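Local coordinates for protein glycoside Hydrolase Family 43_12 (Metagenome, PDB 7JVH) that probably hydrolyses glycosidic bonds in plant cell-wall polysaccharides such as arabinose- or xylose-containing hemicelluloses, as a family 43 glycoside hydrolase of subfamily 12, at residues Val225-Glu239 with Cys254-Phe268. Sequence-based numbering, arbitrary orientation.
With GOL (glycerol), chain I.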
# COMPACT_ATOMS: atom_id res chain seq x y z
N VAL A 225 7.22 -9.41 25.19
CA VAL A 225 7.21 -10.69 24.51
C VAL A 225 8.57 -10.95 23.89
O VAL A 225 9.11 -10.09 23.22
CB VAL A 225 6.14 -10.78 23.39
CG1 VAL A 225 6.24 -12.13 22.69
CG2 VAL A 225 4.75 -10.59 23.97
N ASN A 226 9.10 -12.16 24.12
CA ASN A 226 10.34 -12.60 23.51
C ASN A 226 10.12 -13.74 22.51
O ASN A 226 9.80 -14.86 22.91
CB ASN A 226 11.35 -13.01 24.58
CG ASN A 226 12.75 -13.18 24.01
OD1 ASN A 226 13.08 -12.66 22.92
ND2 ASN A 226 13.59 -13.93 24.73
N GLY A 227 10.28 -13.43 21.21
CA GLY A 227 10.14 -14.41 20.16
C GLY A 227 8.73 -14.51 19.58
O GLY A 227 8.53 -14.27 18.38
N GLY A 228 7.78 -14.88 20.44
CA GLY A 228 6.38 -15.09 20.07
C GLY A 228 5.58 -15.78 21.16
O GLY A 228 5.96 -15.74 22.33
N THR A 229 4.48 -16.43 20.76
CA THR A 229 3.59 -17.16 21.68
C THR A 229 4.27 -18.36 22.37
O THR A 229 3.93 -18.71 23.49
CB THR A 229 2.32 -17.69 20.98
OG1 THR A 229 2.70 -18.37 19.78
CG2 THR A 229 1.38 -16.55 20.63
N ASP A 230 5.22 -18.98 21.66
CA ASP A 230 6.01 -20.10 22.19
C ASP A 230 7.41 -20.11 21.57
O ASP A 230 7.58 -20.54 20.42
CB ASP A 230 5.29 -21.43 21.95
CG ASP A 230 6.07 -22.63 22.48
OD1 ASP A 230 7.06 -22.43 23.22
OD2 ASP A 230 5.70 -23.77 22.19
N ILE A 231 8.40 -19.66 22.36
CA ILE A 231 9.77 -19.45 21.87
C ILE A 231 10.45 -20.73 21.40
O ILE A 231 11.23 -20.70 20.44
CB ILE A 231 10.63 -18.71 22.93
CG1 ILE A 231 11.89 -18.12 22.28
CG2 ILE A 231 10.98 -19.62 24.10
CD1 ILE A 231 12.36 -16.84 22.94
N GLU A 232 10.13 -21.86 22.04
CA GLU A 232 10.62 -23.18 21.64
C GLU A 232 10.37 -23.48 20.15
O GLU A 232 11.13 -24.21 19.53
CB GLU A 232 10.00 -24.29 22.50
CG GLU A 232 10.57 -24.43 23.90
CD GLU A 232 9.99 -25.59 24.70
OE1 GLU A 232 9.47 -26.59 24.15
OE2 GLU A 232 10.09 -25.49 25.93
N LYS A 233 9.28 -22.93 19.59
CA LYS A 233 8.90 -23.12 18.18
C LYS A 233 9.64 -22.18 17.21
O LYS A 233 9.40 -22.23 16.00
CB LYS A 233 7.39 -22.97 18.01
CG LYS A 233 6.56 -23.97 18.81
CD LYS A 233 5.09 -24.00 18.42
CE LYS A 233 4.41 -25.25 18.98
NZ LYS A 233 3.03 -25.03 19.53
N LYS A 234 10.53 -21.33 17.73
CA LYS A 234 11.30 -20.37 16.94
C LYS A 234 10.39 -19.45 16.13
O LYS A 234 10.54 -19.34 14.92
CB LYS A 234 12.30 -21.08 16.02
CG LYS A 234 13.28 -21.99 16.73
CD LYS A 234 13.93 -22.95 15.74
CE LYS A 234 15.18 -23.60 16.27
NZ LYS A 234 14.90 -24.62 17.34
N PRO A 235 9.42 -18.77 16.77
CA PRO A 235 8.50 -17.89 16.06
C PRO A 235 9.21 -16.80 15.25
O PRO A 235 10.05 -16.10 15.79
CB PRO A 235 7.66 -17.27 17.19
CG PRO A 235 8.37 -17.59 18.46
CD PRO A 235 9.13 -18.85 18.21
N VAL A 236 8.85 -16.68 13.97
CA VAL A 236 9.45 -15.74 13.06
C VAL A 236 8.84 -14.34 13.19
O VAL A 236 7.62 -14.19 13.17
CB VAL A 236 9.33 -16.26 11.60
CG1 VAL A 236 9.77 -15.21 10.58
CG2 VAL A 236 10.11 -17.55 11.44
N TRP A 237 9.70 -13.33 13.34
CA TRP A 237 9.36 -11.91 13.23
C TRP A 237 8.04 -11.45 13.87
O TRP A 237 7.23 -10.81 13.21
CB TRP A 237 9.39 -11.49 11.76
CG TRP A 237 10.73 -10.97 11.34
CD1 TRP A 237 11.76 -11.68 10.81
CD2 TRP A 237 11.17 -9.62 11.44
NE1 TRP A 237 12.82 -10.85 10.57
CE2 TRP A 237 12.49 -9.57 10.94
CE3 TRP A 237 10.58 -8.44 11.90
CZ2 TRP A 237 13.23 -8.39 10.90
CZ3 TRP A 237 11.31 -7.26 11.85
CH2 TRP A 237 12.63 -7.25 11.35
N ILE A 238 7.86 -11.75 15.16
CA ILE A 238 6.77 -11.17 15.91
C ILE A 238 6.84 -9.66 15.78
O ILE A 238 7.88 -9.06 16.01
CB ILE A 238 6.73 -11.61 17.39
CG1 ILE A 238 5.45 -11.09 18.06
CG2 ILE A 238 7.97 -11.16 18.15
CD1 ILE A 238 4.84 -12.05 19.05
N GLU A 239 5.71 -9.05 15.39
CA GLU A 239 5.66 -7.64 15.05
C GLU A 239 4.21 -7.14 15.07
O GLU A 239 3.34 -7.76 15.68
CB GLU A 239 6.35 -7.41 13.69
CG GLU A 239 5.62 -7.98 12.49
CD GLU A 239 6.50 -8.02 11.23
OE1 GLU A 239 7.47 -7.27 11.13
OE2 GLU A 239 6.24 -8.81 10.31
N CYS A 254 -0.34 -9.20 18.13
CA CYS A 254 0.82 -9.10 17.26
C CYS A 254 0.67 -9.99 16.05
O CYS A 254 -0.02 -11.01 16.10
CB CYS A 254 2.08 -9.55 18.02
SG CYS A 254 2.40 -8.66 19.55
N ALA A 255 1.32 -9.60 14.95
CA ALA A 255 1.57 -10.48 13.82
C ALA A 255 2.75 -11.39 14.18
O ALA A 255 3.66 -10.95 14.89
CB ALA A 255 1.87 -9.67 12.56
N GLU A 256 2.71 -12.64 13.70
CA GLU A 256 3.76 -13.64 13.93
C GLU A 256 3.89 -14.56 12.72
O GLU A 256 2.89 -14.92 12.11
CB GLU A 256 3.46 -14.46 15.20
CG GLU A 256 4.46 -15.57 15.49
CD GLU A 256 4.09 -16.43 16.68
OE1 GLU A 256 4.03 -15.91 17.82
OE2 GLU A 256 3.89 -17.64 16.50
N GLY A 257 5.13 -14.93 12.39
CA GLY A 257 5.45 -15.79 11.27
C GLY A 257 5.98 -15.15 10.00
O GLY A 257 6.34 -15.87 9.06
N GLY A 258 6.03 -13.82 9.93
CA GLY A 258 6.52 -13.13 8.75
C GLY A 258 5.40 -12.75 7.82
O GLY A 258 4.32 -13.34 7.91
N THR A 259 5.60 -11.72 6.99
CA THR A 259 4.53 -11.21 6.14
C THR A 259 4.37 -12.03 4.85
O THR A 259 3.63 -11.59 3.93
CB THR A 259 4.67 -9.70 5.77
OG1 THR A 259 5.11 -8.95 6.89
CG2 THR A 259 3.29 -9.19 5.32
N GLY A 260 4.98 -13.23 4.81
CA GLY A 260 4.76 -14.19 3.74
C GLY A 260 3.92 -15.39 4.15
O GLY A 260 2.93 -15.26 4.88
N ASP A 261 4.35 -16.58 3.69
CA ASP A 261 3.63 -17.85 3.84
C ASP A 261 3.15 -18.24 5.23
O ASP A 261 2.16 -18.96 5.35
CB ASP A 261 4.49 -18.99 3.28
CG ASP A 261 4.46 -19.04 1.78
OD1 ASP A 261 3.99 -18.06 1.16
OD2 ASP A 261 4.87 -20.08 1.23
N TRP A 262 3.87 -17.81 6.26
CA TRP A 262 3.57 -18.24 7.63
C TRP A 262 2.90 -17.13 8.45
O TRP A 262 2.84 -17.22 9.68
CB TRP A 262 4.84 -18.78 8.31
CG TRP A 262 4.56 -19.93 9.19
CD1 TRP A 262 4.73 -19.99 10.54
CD2 TRP A 262 4.02 -21.19 8.79
NE1 TRP A 262 4.33 -21.22 11.01
CE2 TRP A 262 3.89 -21.98 9.97
CE3 TRP A 262 3.64 -21.74 7.56
CZ2 TRP A 262 3.39 -23.29 9.95
CZ3 TRP A 262 3.14 -23.05 7.53
CH2 TRP A 262 3.01 -23.80 8.73
N HIS A 263 2.34 -16.12 7.76
CA HIS A 263 1.73 -14.97 8.43
C HIS A 263 0.56 -15.44 9.30
O HIS A 263 -0.11 -16.44 9.00
CB HIS A 263 1.26 -13.93 7.40
CG HIS A 263 1.35 -12.50 7.86
ND1 HIS A 263 0.70 -11.47 7.22
CD2 HIS A 263 2.02 -11.93 8.89
CE1 HIS A 263 0.96 -10.33 7.83
NE2 HIS A 263 1.76 -10.58 8.85
N SER A 264 0.34 -14.72 10.40
CA SER A 264 -0.74 -15.01 11.34
C SER A 264 -0.86 -13.86 12.30
O SER A 264 -0.05 -12.95 12.28
CB SER A 264 -0.44 -16.28 12.13
OG SER A 264 0.49 -15.96 13.12
N GLU A 265 -1.88 -13.89 13.15
CA GLU A 265 -2.04 -12.94 14.23
C GLU A 265 -2.30 -13.73 15.50
O GLU A 265 -3.06 -14.69 15.50
CB GLU A 265 -3.18 -11.98 13.97
CG GLU A 265 -3.13 -10.75 14.86
CD GLU A 265 -2.20 -9.67 14.34
OE1 GLU A 265 -1.59 -9.84 13.24
OE2 GLU A 265 -2.09 -8.64 15.03
N VAL A 266 -1.65 -13.29 16.59
CA VAL A 266 -1.69 -13.95 17.87
C VAL A 266 -2.10 -12.91 18.91
O VAL A 266 -2.08 -11.71 18.63
CB VAL A 266 -0.33 -14.58 18.22
CG1 VAL A 266 0.07 -15.58 17.15
CG2 VAL A 266 0.75 -13.53 18.38
N ILE A 267 -2.49 -13.38 20.10
CA ILE A 267 -3.08 -12.52 21.13
C ILE A 267 -2.60 -12.93 22.53
O ILE A 267 -2.57 -14.13 22.86
CB ILE A 267 -4.62 -12.55 21.08
CG1 ILE A 267 -5.23 -11.49 22.00
CG2 ILE A 267 -5.16 -13.94 21.45
CD1 ILE A 267 -5.14 -10.07 21.47
N PHE A 268 -2.24 -11.92 23.32
CA PHE A 268 -1.73 -12.04 24.68
C PHE A 268 -2.58 -11.16 25.58
O PHE A 268 -3.13 -10.16 25.11
CB PHE A 268 -0.30 -11.48 24.75
CG PHE A 268 0.71 -12.22 23.93
CD1 PHE A 268 0.93 -11.90 22.59
CD2 PHE A 268 1.47 -13.24 24.50
CE1 PHE A 268 1.86 -12.58 21.85
CE2 PHE A 268 2.41 -13.93 23.75
CZ PHE A 268 2.61 -13.59 22.42
C1 GOL I . 9.73 -10.09 7.17
O1 GOL I . 8.55 -10.87 7.30
C2 GOL I . 9.43 -8.61 7.27
O2 GOL I . 10.61 -7.90 7.63
C3 GOL I . 8.33 -8.30 8.27
O3 GOL I . 8.35 -6.94 8.67
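Glu239 and Ala255 form an antiparallel hydrogen-bonded pair: Glu239 N donates to Ala255 O at 2.8 Å, and Ala255 N returns a bond to Glu239 O. Beyond the pair the ladder gives way to a single link, Gly257 N to Val236 O, 2.7 Å. Gly257 is glycine for good reason, since a CB there would run into the carbonyl of Trp262.

The main polar side-chain contact is made by Glu256. With CG anti to the backbone N (chi1 177°) and the chain extended beyond it, the carboxylate reaches the backbone at Gly228-Thr229, where OE1 takes Thr229 N on its syn side at 3.0 Å; Thr229 OG1 adds a weak bond to the same oxygen. Pro235 CB packs against Glu256 CD. Were Glu256 cut back to an alanine, Thr229 N would probably lose this acceptor and a gap would be likely to open beside Pro235.

Apolar contacts lie next to this. Val225 CG2 sits over one face of the Phe268 ring in a CH-pi contact, 3.9 Å from its centroid. Thr229 CG2 meets Val266 CB tip to tip at 3.6 Å, while Ile238 CG1 rests on Cys254 CB.

At the far end a glycerol bridges the segments: its O3 donates to Glu239 OE1 (2.6 Å), its O1 accepts from Thr259 N, and its O2 lies over the Trp237 ring. The glycerol, probably from the crystallisation liquor, may mark a pocket.

The contact joins two neighbouring four-stranded antiparallel sheets, blades of the family 43 five-bladed beta-propeller: 225-239 leads from the outermost strand 215-226 into 239-246, which pairs with 249-255, itself followed by 265-270.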